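Local coordinates for hypothetical protein SMU.776 (Streptococcus mutans, PDB 2B78) that is of unknown function but probably acts as an S-adenosylmethionine-dependent methyltransferase, perhaps on RNA, at residues D103-Y115 / V119-I131. Residues are numbered along the deposited sequence; the frame is centred on the assembly and turned at random.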
ATOM      1  N   ASP A 103     -11.226   0.204  -6.567  1.00 14.46           N
ATOM      2  CA  ASP A 103     -12.305  -0.729  -6.875  1.00 15.23           C
ATOM      3  C   ASP A 103     -12.817  -1.515  -5.674  1.00 14.91           C
ATOM      4  O   ASP A 103     -13.889  -2.126  -5.736  1.00 16.17           O
ATOM      5  CB  ASP A 103     -11.905  -1.669  -8.038  1.00 13.55           C
ATOM      6  CG  ASP A 103     -10.613  -2.428  -7.792  1.00 11.48           C
ATOM      7  OD1 ASP A 103      -9.765  -1.960  -6.997  1.00 10.79           O
ATOM      8  OD2 ASP A 103     -10.438  -3.496  -8.430  1.00  9.33           O
ATOM      9  N   GLY A 104     -12.061  -1.493  -4.579  1.00 14.45           N
ATOM     10  CA  GLY A 104     -12.492  -2.190  -3.382  1.00 14.25           C
ATOM     11  C   GLY A 104     -13.739  -1.497  -2.860  1.00 14.51           C
ATOM     12  O   GLY A 104     -14.539  -2.089  -2.135  1.00 13.56           O
ATOM     13  N   ASP A 105     -13.905  -0.230  -3.225  1.00 14.60           N
ATOM     14  CA  ASP A 105     -15.077   0.527  -2.800  1.00 14.45           C
ATOM     15  C   ASP A 105     -15.887   1.010  -3.993  1.00 14.20           C
ATOM     16  O   ASP A 105     -16.603   2.019  -3.928  1.00 14.70           O
ATOM     17  CB  ASP A 105     -14.667   1.695  -1.916  1.00 14.45           C
ATOM     18  CG  ASP A 105     -14.146   1.235  -0.576  1.00 16.80           C
ATOM     19  OD1 ASP A 105     -14.967   0.759   0.247  1.00 15.10           O
ATOM     20  OD2 ASP A 105     -12.916   1.330  -0.359  1.00 17.25           O
ATOM     21  N   SER A 106     -15.749   0.266  -5.086  1.00 14.23           N
ATOM     22  CA  SER A 106     -16.469   0.504  -6.336  1.00 14.39           C
ATOM     23  C   SER A 106     -16.180   1.737  -7.172  1.00 13.34           C
ATOM     24  O   SER A 106     -17.037   2.194  -7.924  1.00 13.77           O
ATOM     25  CB  SER A 106     -17.981   0.389  -6.101  1.00 15.62           C
ATOM     26  OG  SER A 106     -18.330  -0.972  -5.860  1.00 18.62           O
ATOM     27  N   PHE A 107     -14.986   2.292  -7.048  1.00 13.00           N
ATOM     28  CA  PHE A 107     -14.632   3.412  -7.900  1.00 13.61           C
ATOM     29  C   PHE A 107     -13.126   3.475  -8.022  1.00 14.50           C
ATOM     30  O   PHE A 107     -12.456   4.129  -7.226  1.00 15.96           O
ATOM     31  CB  PHE A 107     -15.162   4.744  -7.373  1.00 12.10           C
ATOM     32  CG  PHE A 107     -15.205   5.813  -8.429  1.00 13.95           C
ATOM     33  CD1 PHE A 107     -16.204   5.803  -9.399  1.00 10.95           C
ATOM     34  CD2 PHE A 107     -14.206   6.780  -8.505  1.00 12.00           C
ATOM     35  CE1 PHE A 107     -16.205   6.738 -10.435  1.00 13.32           C
ATOM     36  CE2 PHE A 107     -14.196   7.718  -9.537  1.00 12.67           C
ATOM     37  CZ  PHE A 107     -15.196   7.695 -10.502  1.00 12.35           C
ATOM     38  N   GLY A 108     -12.591   2.783  -9.022  1.00 15.33           N
ATOM     39  CA  GLY A 108     -11.152   2.782  -9.215  1.00 15.61           C
ATOM     40  C   GLY A 108     -10.597   4.152  -9.552  1.00 15.33           C
ATOM     41  O   GLY A 108     -11.325   5.017 -10.039  1.00 14.75           O
ATOM     42  N   GLY A 109      -9.311   4.358  -9.274  1.00 15.63           N
ATOM     43  CA  GLY A 109      -8.679   5.632  -9.574  1.00 15.00           C
ATOM     44  C   GLY A 109      -8.551   6.580  -8.391  1.00 16.06           C
ATOM     45  O   GLY A 109      -7.814   7.568  -8.451  1.00 15.68           O
ATOM     46  N   VAL A 110      -9.253   6.269  -7.307  1.00 15.50           N
ATOM     47  CA  VAL A 110      -9.232   7.129  -6.127  1.00 14.57           C
ATOM     48  C   VAL A 110      -9.060   6.393  -4.809  1.00 15.09           C
ATOM     49  O   VAL A 110      -9.697   5.363  -4.580  1.00 15.91           O
ATOM     50  CB  VAL A 110     -10.551   7.933  -6.020  1.00 14.50           C
ATOM     51  CG1 VAL A 110     -10.526   8.816  -4.777  1.00 14.77           C
ATOM     52  CG2 VAL A 110     -10.769   8.765  -7.279  1.00 14.17           C
ATOM     53  N   THR A 111      -8.186   6.915  -3.946  1.00 14.81           N
ATOM     54  CA  THR A 111      -8.006   6.359  -2.610  1.00 14.70           C
ATOM     55  C   THR A 111      -8.075   7.564  -1.680  1.00 14.08           C
ATOM     56  O   THR A 111      -7.742   8.690  -2.072  1.00 15.21           O
ATOM     57  CB  THR A 111      -6.638   5.614  -2.390  1.00 13.84           C
ATOM     58  OG1 THR A 111      -5.556   6.549  -2.423  1.00 14.13           O
ATOM     59  CG2 THR A 111      -6.421   4.553  -3.458  1.00 15.51           C
ATOM     60  N   ILE A 112      -8.537   7.336  -0.458  1.00 13.04           N
ATOM     61  CA  ILE A 112      -8.636   8.404   0.523  1.00 13.35           C
ATOM     62  C   ILE A 112      -8.232   7.816   1.863  1.00 14.17           C
ATOM     63  O   ILE A 112      -8.767   6.790   2.299  1.00 13.58           O
ATOM     64  CB  ILE A 112     -10.070   8.942   0.655  1.00 13.72           C
ATOM     65  CG1 ILE A 112     -10.605   9.367  -0.715  1.00 12.37           C
ATOM     66  CG2 ILE A 112     -10.085  10.114   1.649  1.00 14.32           C
ATOM     67  CD1 ILE A 112     -12.065   9.770  -0.705  1.00 11.63           C
ATOM     68  N   ASP A 113      -7.274   8.457   2.513  1.00 14.97           N
ATOM     69  CA  ASP A 113      -6.822   7.982   3.808  1.00 15.02           C
ATOM     70  C   ASP A 113      -7.117   9.027   4.867  1.00 16.15           C
ATOM     71  O   ASP A 113      -7.210  10.219   4.575  1.00 14.18           O
ATOM     72  CB  ASP A 113      -5.311   7.715   3.793  1.00 13.14           C
ATOM     73  CG  ASP A 113      -4.917   6.617   2.825  1.00 12.93           C
ATOM     74  OD1 ASP A 113      -5.488   5.512   2.922  1.00 12.80           O
ATOM     75  OD2 ASP A 113      -4.025   6.854   1.977  1.00 12.77           O
ATOM     76  N   CYS A 114      -7.295   8.580   6.100  1.00 16.21           N
ATOM     77  CA  CYS A 114      -7.503   9.530   7.160  1.00 17.68           C
ATOM     78  C   CYS A 114      -6.286   9.393   8.058  1.00 16.46           C
ATOM     79  O   CYS A 114      -5.837   8.278   8.367  1.00 15.72           O
ATOM     80  CB  CYS A 114      -8.802   9.245   7.916  1.00 20.20           C
ATOM     81  SG  CYS A 114      -8.748   7.884   9.072  1.00 26.56           S
ATOM     82  N   TYR A 115      -5.724  10.538   8.428  1.00 15.37           N
ATOM     83  CA  TYR A 115      -4.562  10.607   9.293  1.00 13.62           C
ATOM     84  C   TYR A 115      -4.933  11.523  10.442  1.00 14.81           C
ATOM     85  O   TYR A 115      -4.695  12.725  10.383  1.00 14.81           O
ATOM     86  CB  TYR A 115      -3.370  11.195   8.535  1.00 12.03           C
ATOM     87  CG  TYR A 115      -2.623  10.218   7.654  1.00 10.19           C
ATOM     88  CD1 TYR A 115      -1.510   9.521   8.141  1.00 10.82           C
ATOM     89  CD2 TYR A 115      -3.010   9.997   6.331  1.00  8.48           C
ATOM     90  CE1 TYR A 115      -0.793   8.630   7.322  1.00  9.00           C
ATOM     91  CE2 TYR A 115      -2.305   9.106   5.511  1.00  9.81           C
ATOM     92  CZ  TYR A 115      -1.197   8.435   6.016  1.00  8.09           C
ATOM     93  OH  TYR A 115      -0.474   7.596   5.193  1.00  8.81           O
ATOM     94  N   VAL A 119      -7.437  14.412   6.175  1.00 14.42           N
ATOM     95  CA  VAL A 119      -7.616  13.368   5.179  1.00 15.70           C
ATOM     96  C   VAL A 119      -6.653  13.574   4.029  1.00 15.87           C
ATOM     97  O   VAL A 119      -6.172  14.691   3.794  1.00 16.76           O
ATOM     98  CB  VAL A 119      -9.059  13.331   4.636  1.00 16.97           C
ATOM     99  CG1 VAL A 119      -9.996  12.927   5.742  1.00 18.47           C
ATOM    100  CG2 VAL A 119      -9.460  14.688   4.073  1.00 18.43           C
ATOM    101  N   LEU A 120      -6.363  12.487   3.320  1.00 15.54           N
ATOM    102  CA  LEU A 120      -5.452  12.532   2.189  1.00 15.25           C
ATOM    103  C   LEU A 120      -6.057  11.834   0.973  1.00 15.56           C
ATOM    104  O   LEU A 120      -6.283  10.625   0.985  1.00 16.65           O
ATOM    105  CB  LEU A 120      -4.119  11.870   2.557  1.00 12.64           C
ATOM    106  CG  LEU A 120      -3.059  11.889   1.449  1.00 13.93           C
ATOM    107  CD1 LEU A 120      -2.614  13.331   1.189  1.00 12.87           C
ATOM    108  CD2 LEU A 120      -1.871  11.027   1.854  1.00 13.92           C
ATOM    109  N   PHE A 121      -6.322  12.622  -0.066  1.00 15.91           N
ATOM    110  CA  PHE A 121      -6.881  12.141  -1.322  1.00 16.72           C
ATOM    111  C   PHE A 121      -5.724  11.805  -2.248  1.00 17.70           C
ATOM    112  O   PHE A 121      -4.714  12.519  -2.267  1.00 17.80           O
ATOM    113  CB  PHE A 121      -7.698  13.244  -2.002  1.00 15.94           C
ATOM    114  CG  PHE A 121      -9.047  13.487  -1.395  1.00 16.87           C
ATOM    115  CD1 PHE A 121     -10.190  12.967  -1.985  1.00 15.92           C
ATOM    116  CD2 PHE A 121      -9.180  14.257  -0.242  1.00 17.09           C
ATOM    117  CE1 PHE A 121     -11.446  13.211  -1.437  1.00 15.52           C
ATOM    118  CE2 PHE A 121     -10.437  14.504   0.310  1.00 15.16           C
ATOM    119  CZ  PHE A 121     -11.567  13.980  -0.288  1.00 13.98           C
ATOM    120  N   SER A 122      -5.873  10.738  -3.023  1.00 16.65           N
ATOM    121  CA  SER A 122      -4.853  10.357  -3.985  1.00 16.54           C
ATOM    122  C   SER A 122      -5.528  10.110  -5.321  1.00 16.55           C
ATOM    123  O   SER A 122      -6.476   9.317  -5.424  1.00 15.50           O
ATOM    124  CB  SER A 122      -4.093   9.111  -3.527  1.00 16.01           C
ATOM    125  OG  SER A 122      -3.279   9.414  -2.406  1.00 17.00           O
ATOM    126  N   TRP A 123      -5.051  10.814  -6.341  1.00 16.83           N
ATOM    127  CA  TRP A 123      -5.598  10.691  -7.691  1.00 16.95           C
ATOM    128  C   TRP A 123      -4.645   9.863  -8.562  1.00 17.45           C
ATOM    129  O   TRP A 123      -3.507  10.273  -8.812  1.00 17.25           O
ATOM    130  CB  TRP A 123      -5.784  12.084  -8.300  1.00 15.32           C
ATOM    131  CG  TRP A 123      -6.452  13.068  -7.378  1.00 15.49           C
ATOM    132  CD1 TRP A 123      -5.882  14.169  -6.807  1.00 14.67           C
ATOM    133  CD2 TRP A 123      -7.801  13.016  -6.887  1.00 14.42           C
ATOM    134  NE1 TRP A 123      -6.788  14.805  -5.990  1.00 15.39           N
ATOM    135  CE2 TRP A 123      -7.973  14.121  -6.023  1.00 13.99           C
ATOM    136  CE3 TRP A 123      -8.880  12.146  -7.097  1.00 14.00           C
ATOM    137  CZ2 TRP A 123      -9.180  14.374  -5.360  1.00 13.40           C
ATOM    138  CZ3 TRP A 123     -10.079  12.398  -6.438  1.00 14.03           C
ATOM    139  CH2 TRP A 123     -10.220  13.506  -5.583  1.00 14.04           C
ATOM    140  N   TYR A 124      -5.124   8.716  -9.046  1.00 17.65           N
ATOM    141  CA  TYR A 124      -4.302   7.819  -9.855  1.00 18.43           C
ATOM    142  C   TYR A 124      -4.367   8.008 -11.368  1.00 18.50           C
ATOM    143  O   TYR A 124      -3.627   7.353 -12.105  1.00 18.66           O
ATOM    144  CB  TYR A 124      -4.630   6.359  -9.511  1.00 18.28           C
ATOM    145  CG  TYR A 124      -4.207   5.963  -8.120  1.00 17.92           C
ATOM    146  CD1 TYR A 124      -4.802   6.542  -7.002  1.00 18.47           C
ATOM    147  CD2 TYR A 124      -3.202   5.016  -7.916  1.00 19.70           C
ATOM    148  CE1 TYR A 124      -4.411   6.191  -5.713  1.00 19.05           C
ATOM    149  CE2 TYR A 124      -2.801   4.656  -6.623  1.00 19.59           C
ATOM    150  CZ  TYR A 124      -3.414   5.250  -5.530  1.00 19.94           C
ATOM    151  OH  TYR A 124      -3.038   4.908  -4.253  1.00 20.85           O
ATOM    152  N   ASN A 125      -5.246   8.886 -11.841  1.00 17.92           N
ATOM    153  CA  ASN A 125      -5.335   9.131 -13.274  1.00 17.85           C
ATOM    154  C   ASN A 125      -5.871  10.533 -13.561  1.00 18.57           C
ATOM    155  O   ASN A 125      -6.505  11.154 -12.705  1.00 17.39           O
ATOM    156  CB  ASN A 125      -6.184   8.046 -13.959  1.00 17.37           C
ATOM    157  CG  ASN A 125      -7.626   8.034 -13.494  1.00 18.53           C
ATOM    158  OD1 ASN A 125      -8.391   8.957 -13.776  1.00 18.29           O
ATOM    159  ND2 ASN A 125      -8.014   6.969 -12.785  1.00 18.29           N
ATOM    160  N   SER A 126      -5.606  11.039 -14.762  1.00 18.42           N
ATOM    161  CA  SER A 126      -6.042  12.386 -15.114  1.00 18.34           C
ATOM    162  C   SER A 126      -7.551  12.589 -15.127  1.00 18.47           C
ATOM    163  O   SER A 126      -8.035  13.696 -14.856  1.00 18.94           O
ATOM    164  CB  SER A 126      -5.465  12.793 -16.471  1.00 18.41           C
ATOM    165  OG  SER A 126      -5.842  11.886 -17.488  1.00 18.11           O
ATOM    166  N   PHE A 127      -8.310  11.546 -15.445  1.00 18.24           N
ATOM    167  CA  PHE A 127      -9.757  11.706 -15.470  1.00 17.10           C
ATOM    168  C   PHE A 127     -10.357  12.053 -14.111  1.00 18.21           C
ATOM    169  O   PHE A 127     -11.094  13.040 -13.987  1.00 19.14           O
ATOM    170  CB  PHE A 127     -10.450  10.463 -16.003  1.00 15.32           C
ATOM    171  CG  PHE A 127     -11.941  10.616 -16.096  1.00 14.78           C
ATOM    172  CD1 PHE A 127     -12.508  11.442 -17.063  1.00 15.89           C
ATOM    173  CD2 PHE A 127     -12.775   9.980 -15.185  1.00 12.37           C
ATOM    174  CE1 PHE A 127     -13.887  11.637 -17.122  1.00 13.79           C
ATOM    175  CE2 PHE A 127     -14.153  10.165 -15.231  1.00 13.65           C
ATOM    176  CZ  PHE A 127     -14.711  10.998 -16.203  1.00 15.18           C
ATOM    177  N   VAL A 128     -10.075  11.249 -13.090  1.00 17.35           N
ATOM    178  CA  VAL A 128     -10.633  11.553 -11.777  1.00 16.88           C
ATOM    179  C   VAL A 128     -10.114  12.899 -11.304  1.00 17.74           C
ATOM    180  O   VAL A 128     -10.813  13.638 -10.610  1.00 19.73           O
ATOM    181  CB  VAL A 128     -10.290  10.483 -10.724  1.00 14.81           C
ATOM    182  CG1 VAL A 128     -10.956   9.167 -11.085  1.00 13.94           C
ATOM    183  CG2 VAL A 128      -8.788  10.318 -10.617  1.00 14.82           C
ATOM    184  N   TYR A 129      -8.889  13.225 -11.689  1.00 17.89           N
ATOM    185  CA  TYR A 129      -8.311  14.493 -11.286  1.00 19.21           C
ATOM    186  C   TYR A 129      -9.124  15.640 -11.878  1.00 19.78           C
ATOM    187  O   TYR A 129      -9.399  16.622 -11.199  1.00 20.72           O
ATOM    188  CB  TYR A 129      -6.853  14.581 -11.752  1.00 19.41           C
ATOM    189  CG  TYR A 129      -6.142  15.811 -11.247  1.00 18.98           C
ATOM    190  CD1 TYR A 129      -5.931  15.999  -9.882  1.00 19.17           C
ATOM    191  CD2 TYR A 129      -5.732  16.818 -12.124  1.00 19.80           C
ATOM    192  CE1 TYR A 129      -5.336  17.160  -9.393  1.00 17.92           C
ATOM    193  CE2 TYR A 129      -5.132  17.987 -11.646  1.00 20.10           C
ATOM    194  CZ  TYR A 129      -4.941  18.148 -10.280  1.00 18.55           C
ATOM    195  OH  TYR A 129      -4.373  19.299  -9.791  1.00 17.90           O
ATOM    196  N   GLN A 130      -9.529  15.518 -13.137  1.00 21.47           N
ATOM    197  CA  GLN A 130     -10.295  16.595 -13.756  1.00 23.30           C
ATOM    198  C   GLN A 130     -11.688  16.774 -13.144  1.00 22.61           C
ATOM    199  O   GLN A 130     -12.236  17.881 -13.160  1.00 22.88           O
ATOM    200  CB  GLN A 130     -10.398  16.386 -15.275  1.00 24.17           C
ATOM    201  CG  GLN A 130     -11.249  15.209 -15.714  1.00 28.23           C
ATOM    202  CD  GLN A 130     -11.327  15.093 -17.225  1.00 29.52           C
ATOM    203  OE1 GLN A 130     -10.314  14.875 -17.897  1.00 29.45           O
ATOM    204  NE2 GLN A 130     -12.531  15.248 -17.770  1.00 28.31           N
ATOM    205  N   ILE A 131     -12.263  15.710 -12.591  1.00 20.29           N
ATOM    206  CA  ILE A 131     -13.585  15.842 -11.981  1.00 19.40           C
ATOM    207  C   ILE A 131     -13.493  15.796 -10.462  1.00 18.96           C
ATOM    208  O   ILE A 131     -14.470  15.462  -9.794  1.00 18.50           O
ATOM    209  CB  ILE A 131     -14.550  14.712 -12.413  1.00 20.77           C
ATOM    210  CG1 ILE A 131     -14.010  13.356 -11.951  1.00 21.06           C
ATOM    211  CG2 ILE A 131     -14.749  14.728 -13.919  1.00 20.55           C
ATOM    212  CD1 ILE A 131     -15.025  12.239 -12.036  1.00 19.09           C
TER
HETATM  213  O   HOH W   1      -4.905   8.363  -0.145  1.00 13.73           O
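Thr111 and Ser122 face each other as a hydrogen-bonded pair in an antiparallel beta hairpin, strand 110-115 folding back against 119-123. Two backbone bonds join them, Thr111 N to Ser122 O at 3.3 Å and Ser122 N to Thr111 O at 2.9 Å, and Asp113 with Leu120 repeats the pattern one pair further along.

The threonine branches both meet Tyr124, whose side chain crosses Thr111 at about a right angle. OG1 sits at the ring edge, in its plane, while the methyl CG2 packs 3.4 Å from CE1. With chi1 at 68°, OG1 is set between the backbone N and the carbonyl carbon, from where it donates to a water. That water is gripped four times: Thr111 OG1 and Ser122 OG donate to it, and it gives its protons to Asp113 OD2, 2.7 Å away, and to Leu120 O. Leu120 O already takes the Asp113 N-H, so it accepts twice. Asp113 OD1, meanwhile, is in a salt bridge with Arg98 of the adjacent strand 96-101. Leu120, the residue most covered here, reaches with CD2 to Tyr115 CE2, 4.2 Å away.

On the face carrying Val110, Ile112, Phe121 and Trp123 the contact is apolar: Ile112 CD1 lies 3.6 Å from Phe121 CE1, and Val110 CG2 meets the edge of the Trp123 ring. Helix 132-142 packs here through Phe139 and Ile135.

Gly109 closes the end of the ladder, its O taking Tyr124 N at 3.0 Å. Its CA lies 3.5 Å from Asn125 ND2, and Asn125 OD1 caps the following helix through Val128 N, a nearly straight bond (171°).

One face of the hairpin is thus greasy, while on the other a single water ties together Thr111, Asp113, Leu120 O and Ser122 from both strands, and Arg98 probably balances the Asp113 charge.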